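Long-range contact in putative flavoprotein decarboxylase (Streptomyces olivoviridis, PDB 6JLS), which binds flavin mononucleotide and decarboxylates cysteine in thioviridamide biosynthesis, probably acting on the C-terminal cysteine of a peptide: residues S93-A101 with F181-A192. Numbering follows the deposited sequence.
Sequences SDAVVVAPA and FRSVFAVALKSA
Asp94 meets the last turn of helix 182-193 through its backbone and CB: its carbonyl O lies 3.4 Å from Ala192 CB and makes a bent CA-H...O contact with Ala192 CA. The carboxylate turns from the helix toward strand 18-23, where OD2 accepts a hydrogen bond from the backbone N of Thr18. Ala95 then places its CB 4.0 Å from Ala192 CB and 4.4 Å from Ala188 CB, so one methyl bridges two successive helical turns. Val97 carries the middle of the contact, and its two branches separate. With CG1 anti to the backbone N (chi1 -177°), CG1 lies over one face of the Phe185 ring, 4.2 Å from its centroid and 25° off the ring normal, a CH-pi contact displaced toward the rim. This branch also touches Val184 CG1, while CG2 presses against Ala188 CB at 3.4 Å, tighter than usual for two carbons. Past Val98, which points away from the helix, Ala99 sets its CB over one face of the Phe181 ring, 4.1 Å from CE1. A cis peptide bond precedes Pro100; the side chains of Pro100 and Phe181 cross at about a right angle, with Pro100 CB 3.9 Å from Phe181 CZ. No hydrogen bond joins the segments; the interface is almost wholly apolar. The strand and helix axes run nearly antiparallel, at 162°, and Phe185 extends the packing to Met35 and Leu39 of helix 32-40. Pro100 also touches Val134, an FMN-binding residue, which places this end of the strand beside the flavin site. The helix thus packs antiparallel alongside strand 95-101, next to helix 32-40, on one face of a parallel sheet whose strand order, 3-2-1-4-5-6, is that of a Rossmann-like fold, as in the flavoprotein family.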
loop_
_atom_site.group_PDB
_atom_site.type_symbol
_atom_site.label_atom_id
_atom_site.label_comp_id
_atom_site.label_asym_id
_atom_site.label_seq_id
_atom_site.Cartn_x
_atom_site.Cartn_y
_atom_site.Cartn_z
ATOM N N SER A 93 -35.126 -9.581 -15.164
ATOM C CA SER A 93 -34.670 -10.681 -16.002
ATOM C C SER A 93 -35.820 -11.611 -16.351
ATOM O O SER A 93 -36.678 -11.893 -15.512
ATOM C CB SER A 93 -33.572 -11.471 -15.294
ATOM O OG SER A 93 -32.445 -10.661 -15.045
ATOM N N ASP A 94 -35.828 -12.093 -17.593
ATOM C CA ASP A 94 -36.750 -13.147 -17.996
ATOM C C ASP A 94 -36.164 -14.538 -17.811
ATOM O O ASP A 94 -36.910 -15.523 -17.846
ATOM C CB ASP A 94 -37.175 -12.962 -19.450
ATOM C CG ASP A 94 -37.735 -11.590 -19.709
ATOM O OD1 ASP A 94 -38.614 -11.154 -18.933
ATOM O OD2 ASP A 94 -37.278 -10.941 -20.673
ATOM N N ALA A 95 -34.856 -14.638 -17.610
ATOM C CA ALA A 95 -34.246 -15.886 -17.189
ATOM C C ALA A 95 -32.888 -15.565 -16.597
ATOM O O ALA A 95 -32.240 -14.595 -17.000
ATOM C CB ALA A 95 -34.102 -16.878 -18.347
ATOM N N VAL A 96 -32.472 -16.392 -15.642
ATOM C CA VAL A 96 -31.169 -16.314 -14.996
ATOM C C VAL A 96 -30.504 -17.669 -15.172
ATOM O O VAL A 96 -31.086 -18.689 -14.795
ATOM C CB VAL A 96 -31.308 -15.970 -13.501
ATOM C CG1 VAL A 96 -29.952 -16.039 -12.784
ATOM C CG2 VAL A 96 -31.987 -14.617 -13.318
ATOM N N VAL A 97 -29.300 -17.682 -15.745
ATOM C CA VAL A 97 -28.537 -18.911 -15.971
ATOM C C VAL A 97 -27.258 -18.860 -15.142
ATOM O O VAL A 97 -26.523 -17.867 -15.192
ATOM C CB VAL A 97 -28.192 -19.105 -17.457
ATOM C CG1 VAL A 97 -27.469 -20.432 -17.667
ATOM C CG2 VAL A 97 -29.433 -19.037 -18.295
ATOM N N VAL A 98 -26.991 -19.920 -14.383
ATOM C CA VAL A 98 -25.712 -20.082 -13.698
ATOM C C VAL A 98 -24.987 -21.228 -14.392
ATOM O O VAL A 98 -25.378 -22.403 -14.278
ATOM C CB VAL A 98 -25.868 -20.333 -12.194
ATOM C CG1 VAL A 98 -24.490 -20.374 -11.514
ATOM C CG2 VAL A 98 -26.726 -19.253 -11.566
ATOM N N ALA A 99 -23.933 -20.881 -15.123
ATOM C CA ALA A 99 -23.252 -21.812 -16.011
ATOM C C ALA A 99 -21.844 -21.301 -16.297
ATOM O O ALA A 99 -21.670 -20.332 -17.048
ATOM C CB ALA A 99 -24.041 -21.979 -17.305
ATOM N N PRO A 100 -20.811 -21.919 -15.715
ATOM C CA PRO A 100 -20.933 -23.092 -14.844
ATOM C C PRO A 100 -21.387 -22.754 -13.428
ATOM O O PRO A 100 -21.180 -21.634 -12.965
ATOM C CB PRO A 100 -19.517 -23.655 -14.834
ATOM C CG PRO A 100 -18.637 -22.427 -15.004
ATOM C CD PRO A 100 -19.411 -21.496 -15.899
ATOM N N ALA A 101 -21.998 -23.721 -12.751
ATOM C CA ALA A 101 -22.346 -23.615 -11.334
ATOM C C ALA A 101 -21.455 -24.583 -10.567
ATOM O O ALA A 101 -21.567 -25.802 -10.738
ATOM C CB ALA A 101 -23.827 -23.926 -11.099
ATOM N N PHE A 181 -22.914 -26.348 -23.572
ATOM C CA PHE A 181 -23.463 -25.197 -22.854
ATOM C C PHE A 181 -24.505 -24.465 -23.706
ATOM O O PHE A 181 -25.371 -23.767 -23.183
ATOM C CB PHE A 181 -22.345 -24.225 -22.425
ATOM C CG PHE A 181 -21.867 -24.403 -20.979
ATOM C CD1 PHE A 181 -22.570 -25.188 -20.068
ATOM C CD2 PHE A 181 -20.713 -23.764 -20.537
ATOM C CE1 PHE A 181 -22.116 -25.336 -18.751
ATOM C CE2 PHE A 181 -20.264 -23.910 -19.226
ATOM C CZ PHE A 181 -20.966 -24.696 -18.337
ATOM N N ARG A 182 -24.430 -24.623 -25.028
ATOM C CA ARG A 182 -25.445 -24.009 -25.877
ATOM C C ARG A 182 -26.808 -24.644 -25.657
ATOM O O ARG A 182 -27.838 -23.969 -25.779
ATOM C CB ARG A 182 -25.047 -24.110 -27.348
ATOM C CG ARG A 182 -23.800 -23.326 -27.706
ATOM C CD ARG A 182 -23.412 -23.555 -29.157
ATOM N NE ARG A 182 -23.619 -24.945 -29.556
ATOM C CZ ARG A 182 -22.792 -25.946 -29.263
ATOM N NH1 ARG A 182 -21.688 -25.724 -28.559
ATOM N NH2 ARG A 182 -23.074 -27.175 -29.672
ATOM N N SER A 183 -26.834 -25.939 -25.346
ATOM C CA SER A 183 -28.088 -26.595 -25.006
ATOM C C SER A 183 -28.702 -25.999 -23.745
ATOM O O SER A 183 -29.929 -25.884 -23.641
ATOM C CB SER A 183 -27.844 -28.093 -24.835
ATOM O OG SER A 183 -29.027 -28.772 -24.467
ATOM N N VAL A 184 -27.863 -25.603 -22.787
ATOM C CA VAL A 184 -28.357 -25.011 -21.549
ATOM C C VAL A 184 -29.033 -23.672 -21.833
ATOM O O VAL A 184 -30.142 -23.400 -21.356
ATOM C CB VAL A 184 -27.201 -24.874 -20.538
ATOM C CG1 VAL A 184 -27.607 -24.029 -19.324
ATOM C CG2 VAL A 184 -26.718 -26.258 -20.104
ATOM N N PHE A 185 -28.385 -22.821 -22.633
ATOM C CA PHE A 185 -28.966 -21.518 -22.917
ATOM C C PHE A 185 -30.202 -21.616 -23.801
ATOM O O PHE A 185 -31.050 -20.718 -23.759
ATOM C CB PHE A 185 -27.906 -20.601 -23.526
ATOM C CG PHE A 185 -27.002 -20.004 -22.495
ATOM C CD1 PHE A 185 -27.385 -18.863 -21.801
ATOM C CD2 PHE A 185 -25.803 -20.623 -22.160
ATOM C CE1 PHE A 185 -26.564 -18.327 -20.818
ATOM C CE2 PHE A 185 -24.973 -20.094 -21.176
ATOM C CZ PHE A 185 -25.350 -18.945 -20.506
ATOM N N ALA A 186 -30.341 -22.702 -24.566
ATOM C CA ALA A 186 -31.560 -22.908 -25.337
ATOM C C ALA A 186 -32.749 -23.159 -24.420
ATOM O O ALA A 186 -33.841 -22.620 -24.643
ATOM C CB ALA A 186 -31.373 -24.071 -26.309
ATOM N N VAL A 187 -32.558 -23.975 -23.382
ATOM C CA VAL A 187 -33.639 -24.245 -22.434
ATOM C C VAL A 187 -34.028 -22.974 -21.689
ATOM O O VAL A 187 -35.212 -22.725 -21.432
ATOM C CB VAL A 187 -33.217 -25.360 -21.461
ATOM C CG1 VAL A 187 -34.337 -25.678 -20.494
ATOM C CG2 VAL A 187 -32.797 -26.593 -22.226
ATOM N N ALA A 188 -33.039 -22.154 -21.322
ATOM C CA ALA A 188 -33.330 -20.896 -20.645
ATOM C C ALA A 188 -34.151 -19.962 -21.524
ATOM O O ALA A 188 -35.105 -19.336 -21.047
ATOM C CB ALA A 188 -32.032 -20.217 -20.231
ATOM N N LEU A 189 -33.783 -19.840 -22.803
ATOM C CA LEU A 189 -34.521 -18.962 -23.703
ATOM C C LEU A 189 -35.946 -19.453 -23.934
ATOM O O LEU A 189 -36.866 -18.633 -24.042
ATOM C CB LEU A 189 -33.773 -18.823 -25.026
ATOM C CG LEU A 189 -32.436 -18.093 -24.861
ATOM C CD1 LEU A 189 -31.597 -18.137 -26.126
ATOM C CD2 LEU A 189 -32.669 -16.660 -24.419
ATOM N N LYS A 190 -36.160 -20.772 -23.999
ATOM C CA LYS A 190 -37.529 -21.262 -24.137
ATOM C C LYS A 190 -38.373 -20.871 -22.930
ATOM O O LYS A 190 -39.452 -20.286 -23.088
ATOM C CB LYS A 190 -37.542 -22.781 -24.356
ATOM C CG LYS A 190 -37.035 -23.203 -25.748
ATOM C CD LYS A 190 -37.147 -24.706 -26.007
ATOM C CE LYS A 190 -38.582 -25.122 -26.319
ATOM N NZ LYS A 190 -39.087 -24.552 -27.607
ATOM N N SER A 191 -37.875 -21.140 -21.717
ATOM C CA SER A 191 -38.598 -20.773 -20.500
ATOM C C SER A 191 -38.868 -19.277 -20.420
ATOM O O SER A 191 -39.928 -18.865 -19.932
ATOM C CB SER A 191 -37.807 -21.213 -19.265
ATOM O OG SER A 191 -37.503 -22.594 -19.298
ATOM N N ALA A 192 -37.920 -18.451 -20.876
ATOM C CA ALA A 192 -38.096 -17.005 -20.826
ATOM C C ALA A 192 -39.222 -16.529 -21.735
ATOM O O ALA A 192 -39.775 -15.449 -21.500
ATOM C CB ALA A 192 -36.788 -16.302 -21.194
#